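Local coordinates for protein CT_858 (Chlamydia trachomatis, PDB 3DOR) that acts as a secreted protease of Chlamydia, probably a serine-type endopeptidase with a PDZ-like domain and a peptidase S41 domain, at residues 560-563 against 568-571; 278-283 against 329-334; 263-268 against 293-298; 336-341 against 471-476. All coordinates share one frame; numbering follows the deposited sequence.

How the contacts relate
Contacts 2, 3 and 4 belong to one mixed sheet, in which strand 290-297 runs between strands 278-284 and 333-337; contact 1 lies beside it, at the C-terminal end of helix 549-564. Contacts 2 and 3 are nearest, with centres about 8 Å apart, and are joined by backbone pairing of Y279 with F295 and S281 with V293. Contact 3 reaches contact 4 (centres about 16 Å) where L296 pairs with D337. Contact 1, about 17 Å from contact 2 between centres, meets it through C560 on V283 and I563 on A333. Contacts 1 and 4 do not touch; their nearest atoms are about 9 Å apart. Contact 4 lies closest to the chain's centre, about 11 Å between centres.

Contact 1 (560-563 against 568-571); sequences CQLI and TIIL
Q561 turns the end of its side chain to the backbone of I570 and bonds it at two points. NE2 of Q561 donates to O of I570 over 3.0 Å along a nearly straight line (168°), and the acceptor lies in the plane of the glutamine amide. The companion bond runs the other way: N of I570 gives its hydrogen to OE1 of Q561 at 3.3 Å, with the donor tilted 21° from the carbonyl plane. Because both ends of the amide are engaged by one residue, its rotation about the last torsion is fixed. CG lies beside the backbone N, anti to the carbonyl carbon (chi1 -73°), and from there the extended chain leads out from the helix.

One residue away on each side, L562 and I569 add an apolar contact, the CD2 methyl of L562 meeting the CG1 methylene of I569 at 4.0 Å, the two side chains crossing at about a right angle. CG2 of I569 points instead to the amide, 4.1 Å from OE1 of Q561. L562 also rests on P456, and I569 on L558 one turn earlier in the helix, which continues the apolar contact along the helix.

Here the chain doubles back after helix 549-564, and the returning tail, which has no regular secondary structure, runs along the helix it has just left. The glutamine offers I570 one donor and one acceptor, the same complementary pattern that a neighbouring strand presents in a beta ladder.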
loop_
_atom_site.group_PDB
_atom_site.type_symbol
_atom_site.label_atom_id
_atom_site.label_comp_id
_atom_site.label_asym_id
_atom_site.label_seq_id
_atom_site.Cartn_x
_atom_site.Cartn_y
_atom_site.Cartn_z
ATOM N N CYS B 560 39.199 25.264 -8.565
ATOM C CA CYS B 560 40.000 26.484 -8.496
ATOM C C CYS B 560 39.598 27.435 -9.632
ATOM O O CYS B 560 39.520 28.650 -9.437
ATOM C CB CYS B 560 41.497 26.156 -8.575
ATOM S SG CYS B 560 42.151 25.415 -7.058
ATOM N N GLN B 561 39.331 26.885 -10.817
ATOM C CA GLN B 561 38.910 27.724 -11.938
ATOM C C GLN B 561 37.568 28.365 -11.616
ATOM O O GLN B 561 37.346 29.526 -11.940
ATOM C CB GLN B 561 38.776 26.911 -13.229
ATOM C CG GLN B 561 40.093 26.490 -13.844
ATOM C CD GLN B 561 39.892 25.689 -15.120
ATOM O OE1 GLN B 561 39.418 26.215 -16.127
ATOM N NE2 GLN B 561 40.243 24.409 -15.079
ATOM N N LEU B 562 36.665 27.611 -10.990
ATOM C CA LEU B 562 35.366 28.175 -10.631
ATOM C C LEU B 562 35.568 29.346 -9.670
ATOM O O LEU B 562 34.931 30.394 -9.811
ATOM C CB LEU B 562 34.470 27.135 -9.957
ATOM C CG LEU B 562 33.811 26.047 -10.804
ATOM C CD1 LEU B 562 33.030 25.103 -9.894
ATOM C CD2 LEU B 562 32.881 26.678 -11.842
ATOM N N ILE B 563 36.445 29.163 -8.683
ATOM C CA ILE B 563 36.703 30.226 -7.723
ATOM C C ILE B 563 37.314 31.419 -8.447
ATOM O O ILE B 563 36.913 32.553 -8.213
ATOM C CB ILE B 563 37.641 29.753 -6.585
ATOM C CG1 ILE B 563 36.942 28.655 -5.772
ATOM C CG2 ILE B 563 37.993 30.924 -5.666
ATOM C CD1 ILE B 563 37.755 28.110 -4.627
ATOM N N THR B 568 35.999 30.561 -19.558
ATOM C CA THR B 568 35.377 29.243 -19.662
ATOM C C THR B 568 36.147 28.171 -18.900
ATOM O O THR B 568 37.376 28.180 -18.877
ATOM C CB THR B 568 35.236 28.821 -21.141
ATOM O OG1 THR B 568 34.295 29.686 -21.792
ATOM C CG2 THR B 568 34.755 27.380 -21.254
ATOM N N ILE B 569 35.417 27.255 -18.268
ATOM C CA ILE B 569 36.041 26.176 -17.502
ATOM C C ILE B 569 36.433 25.022 -18.415
ATOM O O ILE B 569 35.582 24.328 -18.969
ATOM C CB ILE B 569 35.111 25.642 -16.388
ATOM C CG1 ILE B 569 34.846 26.730 -15.345
ATOM C CG2 ILE B 569 35.760 24.466 -15.689
ATOM C CD1 ILE B 569 33.873 27.793 -15.791
ATOM N N ILE B 570 37.737 24.818 -18.549
ATOM C CA ILE B 570 38.277 23.778 -19.411
ATOM C C ILE B 570 39.075 22.727 -18.646
ATOM O O ILE B 570 39.811 23.045 -17.714
ATOM C CB ILE B 570 39.173 24.424 -20.500
ATOM C CG1 ILE B 570 38.296 25.123 -21.537
ATOM C CG2 ILE B 570 40.055 23.388 -21.162
ATOM C CD1 ILE B 570 39.081 26.038 -22.452
ATOM N N LEU B 571 38.920 21.474 -19.053
ATOM C CA LEU B 571 39.633 20.365 -18.435
ATOM C C LEU B 571 41.058 20.402 -18.996
ATOM O O LEU B 571 41.260 20.817 -20.135
ATOM C CB LEU B 571 38.957 19.043 -18.820
ATOM C CG LEU B 571 38.969 17.787 -17.933
ATOM C CD1 LEU B 571 38.234 16.642 -18.648
ATOM C CD2 LEU B 571 40.373 17.352 -17.638
#

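Contact 2 (278-283 against 329-334); sequences AYISSV and SNTEAL
I280 reaches over to N330 and T331 with both of its branches, and what passes between the segments is van der Waals contact. The longer branch does most of the work: CD1 of I280 packs against CB of N330 at 3.8 Å. That methyl is carried forward because CG1 is anti to the carbonyl carbon (chi1 -62°) and the chain is extended beyond it. The side chains of I280 and N330 meet at about a right angle, so the isoleucine comes end-on to the root of the asparagine.

The same methyl lies as close to a polar atom, 3.7 Å from O of N330; CG2 of I280 stands back at 4.0 Å from that oxygen and 4.1 Å from OG1 of T331. No hydrogen bond crosses between the segments. The polar end of N330 turns away, and its ND2 binds O of V326 in the preceding turn of its own helix; O of T331 is taken by K455.

In the sheet, strand 290-297 lies between the two partners, with S281 paired to V293 on one side and G294 bonded to A333 on the other. I280 thus joins strand 278-284 to the chain leaving helix 316-330 for strand 333-337, reaching past the strand that separates them. On the outer side I280 pairs with strand 268-271, touching I269 and W270, while V283 and A333 lie against helix 549-564 through C560 and I563.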
loop_
_atom_site.group_PDB
_atom_site.type_symbol
_atom_site.label_atom_id
_atom_site.label_comp_id
_atom_site.label_asym_id
_atom_site.label_seq_id
_atom_site.Cartn_x
_atom_site.Cartn_y
_atom_site.Cartn_z
ATOM N N ALA B 278 30.233 15.441 5.461
ATOM C CA ALA B 278 30.471 16.799 5.020
ATOM C C ALA B 278 31.649 17.387 5.771
ATOM O O ALA B 278 31.797 17.175 6.981
ATOM C CB ALA B 278 29.220 17.643 5.255
ATOM N N TYR B 279 32.486 18.125 5.056
ATOM C CA TYR B 279 33.642 18.726 5.680
ATOM C C TYR B 279 34.160 19.886 4.861
ATOM O O TYR B 279 33.629 20.202 3.794
ATOM C CB TYR B 279 34.745 17.668 5.869
ATOM C CG TYR B 279 35.279 17.073 4.581
ATOM C CD1 TYR B 279 36.290 17.709 3.867
ATOM C CD2 TYR B 279 34.750 15.884 4.062
ATOM C CE1 TYR B 279 36.768 17.187 2.668
ATOM C CE2 TYR B 279 35.223 15.352 2.859
ATOM C CZ TYR B 279 36.229 16.013 2.170
ATOM O OH TYR B 279 36.690 15.517 0.973
ATOM N N ILE B 280 35.189 20.534 5.386
ATOM C CA ILE B 280 35.822 21.654 4.721
ATOM C C ILE B 280 37.304 21.335 4.701
ATOM O O ILE B 280 37.850 20.932 5.724
ATOM C CB ILE B 280 35.622 22.968 5.498
ATOM C CG1 ILE B 280 34.136 23.311 5.591
ATOM C CG2 ILE B 280 36.360 24.092 4.807
ATOM C CD1 ILE B 280 33.862 24.627 6.320
ATOM N N SER B 281 37.938 21.484 3.541
ATOM C CA SER B 281 39.372 21.243 3.389
ATOM C C SER B 281 39.952 22.416 2.623
ATOM O O SER B 281 39.215 23.273 2.154
ATOM C CB SER B 281 39.648 19.966 2.591
ATOM O OG SER B 281 39.189 18.818 3.275
ATOM N N SER B 282 41.273 22.457 2.505
ATOM C CA SER B 282 41.929 23.520 1.754
ATOM C C SER B 282 42.387 22.950 0.421
ATOM O O SER B 282 43.014 21.893 0.374
ATOM C CB SER B 282 43.135 24.050 2.523
ATOM O OG SER B 282 43.988 22.983 2.893
ATOM N N VAL B 283 42.044 23.641 -0.660
ATOM C CA VAL B 283 42.426 23.231 -2.007
ATOM C C VAL B 283 43.418 24.267 -2.539
ATOM O O VAL B 283 43.167 25.470 -2.455
ATOM C CB VAL B 283 41.192 23.175 -2.930
ATOM C CG1 VAL B 283 41.620 22.911 -4.365
ATOM C CG2 VAL B 283 40.246 22.079 -2.457
ATOM N N SER B 329 29.444 30.548 5.281
ATOM C CA SER B 329 30.312 31.478 5.991
ATOM C C SER B 329 31.759 31.027 6.163
ATOM O O SER B 329 32.578 31.762 6.705
ATOM C CB SER B 329 29.726 31.765 7.380
ATOM O OG SER B 329 28.481 32.427 7.277
ATOM N N ASN B 330 32.094 29.833 5.703
ATOM C CA ASN B 330 33.449 29.343 5.904
ATOM C C ASN B 330 34.030 28.670 4.688
ATOM O O ASN B 330 34.951 27.861 4.805
ATOM C CB ASN B 330 33.439 28.351 7.056
ATOM C CG ASN B 330 33.008 28.988 8.347
ATOM O OD1 ASN B 330 33.820 29.589 9.049
ATOM N ND2 ASN B 330 31.718 28.886 8.660
ATOM N N THR B 331 33.535 29.047 3.518
ATOM C CA THR B 331 33.971 28.385 2.313
ATOM C C THR B 331 33.921 29.322 1.092
ATOM O O THR B 331 33.230 30.344 1.115
ATOM C CB THR B 331 33.047 27.144 2.171
ATOM O OG1 THR B 331 33.829 25.949 2.123
ATOM C CG2 THR B 331 32.142 27.276 1.011
ATOM N N GLU B 332 34.666 28.987 0.040
ATOM C CA GLU B 332 34.680 29.788 -1.194
ATOM C C GLU B 332 33.953 29.068 -2.339
ATOM O O GLU B 332 33.561 29.682 -3.322
ATOM C CB GLU B 332 36.122 30.077 -1.645
ATOM C CG GLU B 332 36.913 31.016 -0.736
ATOM C CD GLU B 332 38.391 31.070 -1.112
ATOM O OE1 GLU B 332 38.718 31.539 -2.226
ATOM O OE2 GLU B 332 39.230 30.638 -0.295
ATOM N N ALA B 333 33.823 27.756 -2.229
ATOM C CA ALA B 333 33.145 26.958 -3.247
ATOM C C ALA B 333 32.714 25.672 -2.563
ATOM O O ALA B 333 33.164 25.385 -1.458
ATOM C CB ALA B 333 34.082 26.655 -4.417
ATOM N N LEU B 334 31.861 24.898 -3.224
ATOM C CA LEU B 334 31.345 23.673 -2.640
ATOM C C LEU B 334 31.331 22.520 -3.641
ATOM O O LEU B 334 30.833 22.660 -4.761
ATOM C CB LEU B 334 29.910 23.917 -2.167
ATOM C CG LEU B 334 29.185 23.082 -1.095
ATOM C CD1 LEU B 334 27.759 22.872 -1.565
ATOM C CD2 LEU B 334 29.855 21.759 -0.812
#

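Contact 3 (263-268 against 293-298); sequences PVIGPV and VGFLRI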
loop_
_atom_site.group_PDB
_atom_site.type_symbol
_atom_site.label_atom_id
_atom_site.label_comp_id
_atom_site.label_asym_id
_atom_site.label_seq_id
_atom_site.Cartn_x
_atom_site.Cartn_y
_atom_site.Cartn_z
ATOM N N PRO B 263 38.149 9.651 -1.376
ATOM C CA PRO B 263 38.950 10.051 -0.212
ATOM C C PRO B 263 38.881 11.573 -0.038
ATOM O O PRO B 263 38.463 12.280 -0.956
ATOM C CB PRO B 263 40.356 9.541 -0.559
ATOM C CG PRO B 263 40.357 9.470 -2.055
ATOM C CD PRO B 263 38.981 8.981 -2.391
ATOM N N VAL B 264 39.271 12.085 1.129
ATOM C CA VAL B 264 39.209 13.528 1.358
ATOM C C VAL B 264 40.039 14.259 0.320
ATOM O O VAL B 264 41.087 13.773 -0.101
ATOM C CB VAL B 264 39.690 13.910 2.788
ATOM C CG1 VAL B 264 38.849 13.190 3.817
ATOM C CG2 VAL B 264 41.149 13.551 2.974
ATOM N N ILE B 265 39.564 15.431 -0.092
ATOM C CA ILE B 265 40.239 16.219 -1.112
ATOM C C ILE B 265 41.460 16.992 -0.609
ATOM O O ILE B 265 42.269 17.474 -1.401
ATOM C CB ILE B 265 39.239 17.202 -1.770
ATOM C CG1 ILE B 265 38.721 18.201 -0.724
ATOM C CG2 ILE B 265 38.081 16.415 -2.383
ATOM C CD1 ILE B 265 37.717 19.207 -1.251
ATOM N N GLY B 266 41.596 17.102 0.706
ATOM C CA GLY B 266 42.729 17.816 1.260
ATOM C C GLY B 266 42.677 17.810 2.772
ATOM O O GLY B 266 41.787 17.184 3.350
ATOM N N PRO B 267 43.625 18.485 3.445
ATOM C CA PRO B 267 43.616 18.514 4.908
ATOM C C PRO B 267 42.325 19.135 5.425
ATOM O O PRO B 267 41.971 20.258 5.072
ATOM C CB PRO B 267 44.864 19.338 5.250
ATOM C CG PRO B 267 45.056 20.199 4.043
ATOM C CD PRO B 267 44.770 19.242 2.915
ATOM N N VAL B 268 41.624 18.379 6.260
ATOM C CA VAL B 268 40.358 18.812 6.822
ATOM C C VAL B 268 40.484 19.897 7.885
ATOM O O VAL B 268 41.227 19.749 8.851
ATOM C CB VAL B 268 39.617 17.614 7.433
ATOM C CG1 VAL B 268 38.320 18.073 8.076
ATOM C CG2 VAL B 268 39.344 16.585 6.352
ATOM N N VAL B 293 37.436 24.954 0.714
ATOM C CA VAL B 293 36.361 24.378 -0.077
ATOM C C VAL B 293 35.541 23.360 0.692
ATOM O O VAL B 293 36.079 22.519 1.406
ATOM C CB VAL B 293 36.931 23.711 -1.357
ATOM C CG1 VAL B 293 35.808 23.061 -2.165
ATOM C CG2 VAL B 293 37.664 24.763 -2.204
ATOM N N GLY B 294 34.226 23.444 0.545
ATOM C CA GLY B 294 33.369 22.493 1.222
ATOM C C GLY B 294 33.159 21.248 0.384
ATOM O O GLY B 294 33.235 21.293 -0.851
ATOM N N PHE B 295 32.933 20.127 1.064
ATOM C CA PHE B 295 32.657 18.853 0.415
ATOM C C PHE B 295 31.433 18.269 1.115
ATOM O O PHE B 295 31.383 18.174 2.346
ATOM C CB PHE B 295 33.817 17.869 0.542
ATOM C CG PHE B 295 33.520 16.506 -0.072
ATOM C CD1 PHE B 295 33.832 16.239 -1.403
ATOM C CD2 PHE B 295 32.883 15.515 0.673
ATOM C CE1 PHE B 295 33.515 15.006 -1.985
ATOM C CE2 PHE B 295 32.560 14.279 0.102
ATOM C CZ PHE B 295 32.876 14.024 -1.229
ATOM N N LEU B 296 30.447 17.888 0.320
ATOM C CA LEU B 296 29.211 17.330 0.841
ATOM C C LEU B 296 28.767 16.196 -0.075
ATOM O O LEU B 296 28.790 16.343 -1.286
ATOM C CB LEU B 296 28.132 18.418 0.869
ATOM C CG LEU B 296 26.691 18.084 1.280
ATOM C CD1 LEU B 296 26.009 17.279 0.197
ATOM C CD2 LEU B 296 26.692 17.316 2.585
ATOM N N ARG B 297 28.384 15.059 0.495
ATOM C CA ARG B 297 27.892 13.959 -0.333
ATOM C C ARG B 297 26.396 13.801 -0.073
ATOM O O ARG B 297 25.972 13.760 1.086
ATOM C CB ARG B 297 28.621 12.643 -0.006
ATOM C CG ARG B 297 28.038 11.423 -0.737
ATOM C CD ARG B 297 28.843 10.119 -0.546
ATOM N NE ARG B 297 28.027 8.980 -0.966
ATOM C CZ ARG B 297 27.627 8.768 -2.221
ATOM N NH1 ARG B 297 27.981 9.597 -3.197
ATOM N NH2 ARG B 297 26.805 7.768 -2.491
ATOM N N ILE B 298 25.592 13.777 -1.136
ATOM C CA ILE B 298 24.144 13.563 -0.998
ATOM C C ILE B 298 24.044 12.115 -1.466
ATOM O O ILE B 298 24.174 11.835 -2.656
ATOM C CB ILE B 298 23.321 14.498 -1.930
ATOM C CG1 ILE B 298 23.543 15.960 -1.543
ATOM C CG2 ILE B 298 21.836 14.170 -1.827
ATOM C CD1 ILE B 298 22.786 16.960 -2.436
#
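Residues 263-268, an irregular stretch leading into strand 268-271, come no closer to strand 290-297 than 8.2 Å between CA of I265 and CA of F295, too far for the two backbones to pair. The side chain of I265 spans the interval. It points to the strand and divides into two contacts: CD1 meets CG1 of V293 at 4.4 Å, and CG2 approaches CD1 of F295 at the same 4.4 Å, coming obliquely to the ring. The fork arises because CG1 sits between the backbone N and the carbonyl carbon (chi1 63°), with CD1 extended beyond it; the same torsion turns CG2 to the phenylalanine. V293, two residues before F295 on the same side of the strand, supplies the second landing point.

Neighbours complete the setting. The F295 ring also meets that of Y279, their planes about 20° apart, while I265 touches I335 and L552, and V293 touches V559 and I563 of helix 549-564.

Since all three touching residues are buried and apolar, the contact is apolar and fairly loose, and probably rests on exclusion of water more than on close fit. The backbone bonds of I265, N to OH of Y279 and O to NZ of K556, are consistent with fixing the residue's orientation, and they satisfy its buried polar atoms while its side chain stays in the core.

Contact 4 (336-341 against 471-476); sequences IDQTNN and FFPVVL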
loop_
_atom_site.group_PDB
_atom_site.type_symbol
_atom_site.label_atom_id
_atom_site.label_comp_id
_atom_site.label_asym_id
_atom_site.label_seq_id
_atom_site.Cartn_x
_atom_site.Cartn_y
_atom_site.Cartn_z
ATOM N N ILE B 336 29.841 18.860 -4.355
ATOM C CA ILE B 336 28.770 17.963 -3.939
ATOM C C ILE B 336 28.956 16.623 -4.641
ATOM O O ILE B 336 28.866 16.538 -5.875
ATOM C CB ILE B 336 27.379 18.546 -4.304
ATOM C CG1 ILE B 336 27.111 19.809 -3.480
ATOM C CG2 ILE B 336 26.278 17.499 -4.062
ATOM C CD1 ILE B 336 25.779 20.466 -3.791
ATOM N N ASP B 337 29.239 15.580 -3.867
ATOM C CA ASP B 337 29.406 14.257 -4.444
ATOM C C ASP B 337 28.023 13.623 -4.467
ATOM O O ASP B 337 27.452 13.325 -3.424
ATOM C CB ASP B 337 30.350 13.402 -3.597
ATOM C CG ASP B 337 30.370 11.942 -4.043
ATOM O OD1 ASP B 337 30.886 11.098 -3.282
ATOM O OD2 ASP B 337 29.870 11.646 -5.156
ATOM N N GLN B 338 27.476 13.423 -5.658
ATOM C CA GLN B 338 26.156 12.835 -5.766
ATOM C C GLN B 338 26.179 11.503 -6.524
ATOM O O GLN B 338 25.137 11.029 -6.979
ATOM C CB GLN B 338 25.222 13.816 -6.471
ATOM C CG GLN B 338 23.781 13.489 -6.281
ATOM C CD GLN B 338 22.972 13.620 -7.546
ATOM O OE1 GLN B 338 21.798 13.967 -7.490
ATOM N NE2 GLN B 338 23.581 13.319 -8.693
ATOM N N THR B 339 27.363 10.908 -6.664
ATOM C CA THR B 339 27.506 9.628 -7.366
ATOM C C THR B 339 26.817 8.479 -6.624
ATOM O O THR B 339 26.551 8.585 -5.430
ATOM C CB THR B 339 28.990 9.253 -7.534
ATOM O OG1 THR B 339 29.622 9.202 -6.246
ATOM C CG2 THR B 339 29.708 10.281 -8.389
ATOM N N ASN B 340 26.526 7.387 -7.335
ATOM C CA ASN B 340 25.911 6.213 -6.713
ATOM C C ASN B 340 24.746 6.593 -5.797
ATOM O O ASN B 340 24.746 6.300 -4.599
ATOM C CB ASN B 340 26.970 5.455 -5.901
ATOM C CG ASN B 340 27.964 4.702 -6.773
ATOM O OD1 ASN B 340 28.006 4.863 -7.995
ATOM N ND2 ASN B 340 28.775 3.870 -6.139
ATOM N N ASN B 341 23.748 7.229 -6.384
ATOM C CA ASN B 341 22.585 7.708 -5.661
ATOM C C ASN B 341 21.367 7.181 -6.420
ATOM O O ASN B 341 21.205 7.468 -7.599
ATOM C CB ASN B 341 22.628 9.235 -5.669
ATOM C CG ASN B 341 21.491 9.861 -4.912
ATOM O OD1 ASN B 341 20.345 9.446 -5.040
ATOM N ND2 ASN B 341 21.800 10.884 -4.121
ATOM N N PHE B 471 17.742 14.169 -11.917
ATOM C CA PHE B 471 17.183 15.527 -11.811
ATOM C C PHE B 471 18.039 16.598 -11.124
ATOM O O PHE B 471 18.075 17.755 -11.578
ATOM C CB PHE B 471 15.816 15.481 -11.107
ATOM C CG PHE B 471 14.818 14.540 -11.747
ATOM C CD1 PHE B 471 13.741 14.042 -11.002
ATOM C CD2 PHE B 471 14.951 14.145 -13.078
ATOM C CE1 PHE B 471 12.807 13.152 -11.581
ATOM C CE2 PHE B 471 14.035 13.266 -13.666
ATOM C CZ PHE B 471 12.960 12.766 -12.916
ATOM N N PHE B 472 18.701 16.228 -10.028
ATOM C CA PHE B 472 19.533 17.173 -9.282
ATOM C C PHE B 472 20.520 17.888 -10.209
ATOM O O PHE B 472 20.499 19.113 -10.309
ATOM C CB PHE B 472 20.287 16.453 -8.139
ATOM C CG PHE B 472 21.106 17.377 -7.256
ATOM C CD1 PHE B 472 20.490 18.172 -6.295
ATOM C CD2 PHE B 472 22.502 17.419 -7.367
ATOM C CE1 PHE B 472 21.249 19.001 -5.440
ATOM C CE2 PHE B 472 23.273 18.237 -6.529
ATOM C CZ PHE B 472 22.642 19.032 -5.557
ATOM N N PRO B 473 21.384 17.141 -10.918
ATOM C CA PRO B 473 22.324 17.840 -11.803
ATOM C C PRO B 473 21.681 18.529 -13.007
ATOM O O PRO B 473 22.158 19.574 -13.451
ATOM C CB PRO B 473 23.301 16.737 -12.213
ATOM C CG PRO B 473 22.443 15.516 -12.211
ATOM C CD PRO B 473 21.638 15.689 -10.931
ATOM N N VAL B 474 20.594 17.970 -13.527
ATOM C CA VAL B 474 19.957 18.582 -14.687
ATOM C C VAL B 474 19.403 19.971 -14.358
ATOM O O VAL B 474 19.521 20.900 -15.164
ATOM C CB VAL B 474 18.836 17.658 -15.300
ATOM C CG1 VAL B 474 17.479 17.894 -14.633
ATOM C CG2 VAL B 474 18.752 17.902 -16.796
ATOM N N VAL B 475 18.830 20.124 -13.168
ATOM C CA VAL B 475 18.287 21.415 -12.747
ATOM C C VAL B 475 19.419 22.426 -12.584
ATOM O O VAL B 475 19.324 23.566 -13.044
ATOM C CB VAL B 475 17.526 21.305 -11.397
ATOM C CG1 VAL B 475 17.124 22.697 -10.911
ATOM C CG2 VAL B 475 16.270 20.437 -11.567
ATOM N N LEU B 476 20.490 22.004 -11.926
ATOM C CA LEU B 476 21.644 22.873 -11.707
ATOM C C LEU B 476 22.385 23.192 -13.013
ATOM O O LEU B 476 22.944 24.289 -13.173
ATOM C CB LEU B 476 22.599 22.222 -10.697
ATOM C CG LEU B 476 21.995 22.045 -9.288
ATOM C CD1 LEU B 476 22.967 21.336 -8.326
ATOM C CD2 LEU B 476 21.626 23.417 -8.760
#
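Where strand 333-337 ends, an Asx turn starts the loop that carries Q338 against helix 468-478, deep in the peptidase S41 region. OD2 of D337 accepts twice in that turn, from N of T339 at 3.0 Å and from OG1 of T339 at 2.7 Å; the hydroxyl lies on the syn side, the amide on the anti side and 34° out of the carboxylate plane.

Across the contact F472 is the main partner. The torsion about CA-CB (chi1 -176°) swings the F472 ring out from the helix toward the strand, and I336 meets its edge: CD1 of I336 lies near the ring plane, 3.9 Å from CZ of F472. One face of the ring is covered by CD1 of L476, 3.5 Å above it and offset toward the rim.

Q338 lies against the base of the same side chain, its amide plane turned 41° from the ring. OE1 of Q338 lies obliquely to the ring, 3.0 Å from CB of F472, a very short approach that may in part reflect the model, and NE2 of Q338 reaches CD of P473 at 3.8 Å. The glutamine is held in this buried position by bonds beyond the contact, OE1 with OH of Y301 and NE2 with O of A469, the latter within the same helix.

The helix, kinked at P473, covers one side of the sheet: F472 and L476 rest on V459 of strand 457-461, the neighbour of strand 333-337, and L349 and L353 of helix 346-354 meet F472 as well. V475 reaches strand 361-368, a member of a second sheet.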